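Local coordinates for protein shikimate 5-dehydrogenase (PDB 4XIJ) that probably catalyses the NADP-dependent reduction of 3-dehydroshikimate to shikimate in the pathway from erythrose 4-phosphate to chorismate, at residues V94-T99 / A110-V115. Sequence-based numbering, arbitrary orientation.
Sequences VGSANT and ADNTDV. With SO4 (sulfate ion), chain E.
Chi1 of 76° places CG of N98 between its own backbone N and carbonyl carbon, which swings the carboxamide across T113; T113 OG1 takes the equivalent position about its own chi1 and meets it. Two bonds in opposite senses join the pair: T113 N donates to N98 OD1 over 2.7 Å, tilted 32° from the carbonyl plane, and N98 ND2 donates to T113 OG1 at 3.0 Å, almost within the amide plane. T113 OG1 is also hydrogen-bonded to Q252 O of helix 246-261. T99 OG1 also donates to N98 OD1 (2.8 Å), from the opposite face to T113 N, so three bonds fix the rotation of this buried amide. The second N-H direction of ND2 leads to sulfate O4 at 3.1 Å. This anion, probably from the crystallisation liquor, is also held by K77 and T73, and K77 forms a salt bridge with D114. A polar pocket of this kind, lined by N98, K77 and T73 of the substrate-binding domain and by D114, is consistent with the shikimate site of the family. Nearby, T99 and D111 form an antiparallel hydrogen-bonded pair between neighbouring strands 99-102 and 108-111; D111 N reaches T99 O at 2.9 Å, while the return bond from T99 N is weak. N112 then leaves the sheet, and its amide works both ways: ND2 donates nearly straight (172°) to S96 O from above the carbonyl plane, and OD1 accepts from V115 N at 3.3 Å, capping helix 114-122. Beside that amide, V94 CG2 packs on V115 CG2 at 3.6 Å, and both valines also touch V143 of helix 138-147.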
ATOM      1  N   VAL A  94       6.490   5.460  -7.985  1.00 10.92           N
ATOM      2  CA  VAL A  94       5.469   5.940  -7.056  1.00 11.15           C
ATOM      3  C   VAL A  94       5.823   7.349  -6.555  1.00 11.72           C
ATOM      4  O   VAL A  94       4.945   8.218  -6.440  1.00 13.23           O
ATOM      5  CB  VAL A  94       5.295   4.997  -5.837  1.00 10.65           C
ATOM      6  CG1 VAL A  94       4.303   5.637  -4.837  1.00 11.58           C
ATOM      7  CG2 VAL A  94       4.829   3.626  -6.299  1.00 10.96           C
ATOM      8  N   GLY A  95       7.092   7.569  -6.240  1.00 10.70           N
ATOM      9  CA  GLY A  95       7.507   8.866  -5.742  1.00  9.71           C
ATOM     10  C   GLY A  95       7.669   8.848  -4.223  1.00 10.11           C
ATOM     11  O   GLY A  95       7.871   9.892  -3.631  1.00 11.50           O
ATOM     12  N   SER A  96       7.646   7.675  -3.588  1.00 10.00           N
ATOM     13  CA  SER A  96       7.777   7.631  -2.129  1.00  9.65           C
ATOM     14  C   SER A  96       8.131   6.200  -1.763  1.00  9.21           C
ATOM     15  O   SER A  96       7.956   5.297  -2.568  1.00  9.58           O
ATOM     16  CB  SER A  96       6.462   8.079  -1.415  1.00 10.74           C
ATOM     17  OG  SER A  96       5.491   7.044  -1.529  1.00 14.96           O
ATOM     18  N   ALA A  97       8.607   6.001  -0.533  1.00  9.21           N
ATOM     19  CA  ALA A  97       9.014   4.684  -0.047  1.00  8.57           C
ATOM     20  C   ALA A  97       8.431   4.375   1.324  1.00  9.11           C
ATOM     21  O   ALA A  97       8.521   5.208   2.250  1.00 10.54           O
ATOM     22  CB  ALA A  97      10.564   4.577   0.022  1.00  8.55           C
ATOM     23  N   ASN A  98       7.850   3.183   1.475  1.00  7.56           N
ATOM     24  CA  ASN A  98       7.378   2.790   2.795  1.00  7.56           C
ATOM     25  C   ASN A  98       8.288   1.756   3.464  1.00  7.09           C
ATOM     26  O   ASN A  98       7.920   1.193   4.487  1.00  7.38           O
ATOM     27  CB  ASN A  98       5.951   2.229   2.713  1.00  7.90           C
ATOM     28  CG  ASN A  98       5.930   0.807   2.141  1.00  8.01           C
ATOM     29  OD1 ASN A  98       6.803   0.456   1.361  1.00  8.45           O
ATOM     30  ND2 ASN A  98       4.975  -0.016   2.551  1.00  9.92           N
ATOM     31  N   THR A  99       9.462   1.522   2.881  1.00  7.70           N
ATOM     32  CA  THR A  99      10.352   0.448   3.315  1.00  7.98           C
ATOM     33  C   THR A  99      11.783   0.868   3.122  1.00  7.34           C
ATOM     34  O   THR A  99      12.137   1.407   2.063  1.00  8.96           O
ATOM     35  CB  THR A  99      10.136  -0.855   2.512  1.00  7.85           C
ATOM     36  OG1 THR A  99       8.748  -1.232   2.540  1.00  8.13           O
ATOM     37  CG2 THR A  99      10.968  -2.044   3.103  1.00 10.31           C
ATOM     38  N   ALA A 110      15.622   1.865  -0.475  1.00  8.04           N
ATOM     39  CA  ALA A 110      14.223   2.221  -0.383  1.00  7.54           C
ATOM     40  C   ALA A 110      13.349   1.408  -1.318  1.00  7.44           C
ATOM     41  O   ALA A 110      13.708   1.204  -2.473  1.00  9.03           O
ATOM     42  CB  ALA A 110      14.013   3.679  -0.722  1.00  9.30           C
ATOM     43  N   ASP A 111      12.197   0.959  -0.826  1.00  7.57           N
ATOM     44  CA  ASP A 111      11.245   0.289  -1.699  1.00  7.39           C
ATOM     45  C   ASP A 111       9.852   0.765  -1.338  1.00  7.32           C
ATOM     46  O   ASP A 111       9.642   1.411  -0.282  1.00  7.35           O
ATOM     47  CB  ASP A 111      11.356  -1.247  -1.585  1.00  8.07           C
ATOM     48  CG  ASP A 111      10.608  -2.019  -2.681  1.00  8.98           C
ATOM     49  OD1 ASP A 111      10.222  -1.449  -3.739  1.00  8.95           O
ATOM     50  OD2 ASP A 111      10.447  -3.249  -2.491  1.00 10.32           O
ATOM     51  N   ASN A 112       8.905   0.469  -2.213  1.00  9.03           N
ATOM     52  CA  ASN A 112       7.515   0.774  -1.911  1.00  8.77           C
ATOM     53  C   ASN A 112       6.671  -0.491  -1.983  1.00  8.74           C
ATOM     54  O   ASN A 112       6.354  -0.954  -3.069  1.00 11.33           O
ATOM     55  CB  ASN A 112       6.976   1.861  -2.870  1.00 10.54           C
ATOM     56  CG  ASN A 112       5.632   2.365  -2.413  1.00 11.92           C
ATOM     57  OD1 ASN A 112       4.702   1.546  -2.250  1.00 14.14           O
ATOM     58  ND2 ASN A 112       5.505   3.693  -2.154  1.00 11.66           N
ATOM     59  N   THR A 113       6.340  -1.077  -0.826  1.00  7.30           N
ATOM     60  CA  THR A 113       5.540  -2.279  -0.865  1.00  7.09           C
ATOM     61  C   THR A 113       4.042  -1.990  -0.753  1.00  8.31           C
ATOM     62  O   THR A 113       3.244  -2.916  -0.790  1.00  9.12           O
ATOM     63  CB  THR A 113       5.940  -3.279   0.231  1.00  8.27           C
ATOM     64  OG1 THR A 113       5.520  -2.773   1.521  1.00  9.30           O
ATOM     65  CG2 THR A 113       7.450  -3.560   0.177  1.00  8.05           C
ATOM     66  N   ASP A 114       3.647  -0.701  -0.691  1.00  8.25           N
ATOM     67  CA  ASP A 114       2.225  -0.355  -0.857  1.00  7.13           C
ATOM     68  C   ASP A 114       1.773  -0.845  -2.247  1.00  7.23           C
ATOM     69  O   ASP A 114       0.599  -1.223  -2.425  1.00  8.51           O
ATOM     70  CB  ASP A 114       1.980   1.154  -0.670  1.00  9.40           C
ATOM     71  CG  ASP A 114       2.271   1.604   0.729  1.00 11.95           C
ATOM     72  OD1 ASP A 114       1.875   0.905   1.666  1.00 12.48           O
ATOM     73  OD2 ASP A 114       2.890   2.654   0.922  1.00 13.92           O
ATOM     74  N   VAL A 115       2.693  -0.856  -3.221  1.00  8.02           N
ATOM     75  CA  VAL A 115       2.378  -1.409  -4.526  1.00  8.97           C
ATOM     76  C   VAL A 115       1.957  -2.897  -4.411  1.00  8.75           C
ATOM     77  O   VAL A 115       0.951  -3.339  -5.020  1.00  8.19           O
ATOM     78  CB  VAL A 115       3.570  -1.235  -5.479  1.00 11.92           C
ATOM     79  CG1 VAL A 115       3.349  -2.023  -6.711  1.00 13.81           C
ATOM     80  CG2 VAL A 115       3.744   0.273  -5.802  1.00 14.35           C
TER
HETATM   81  S   SO4 E 304       2.060   1.990   5.256  0.55 20.15           S
HETATM   82  O1  SO4 E 304       0.838   1.150   5.379  0.55 22.24           O
HETATM   83  O2  SO4 E 304       1.610   3.407   5.427  0.55 17.29           O
HETATM   84  O3  SO4 E 304       3.075   1.674   6.303  0.55 21.55           O
HETATM   85  O4  SO4 E 304       2.702   1.576   4.002  0.55 17.50           O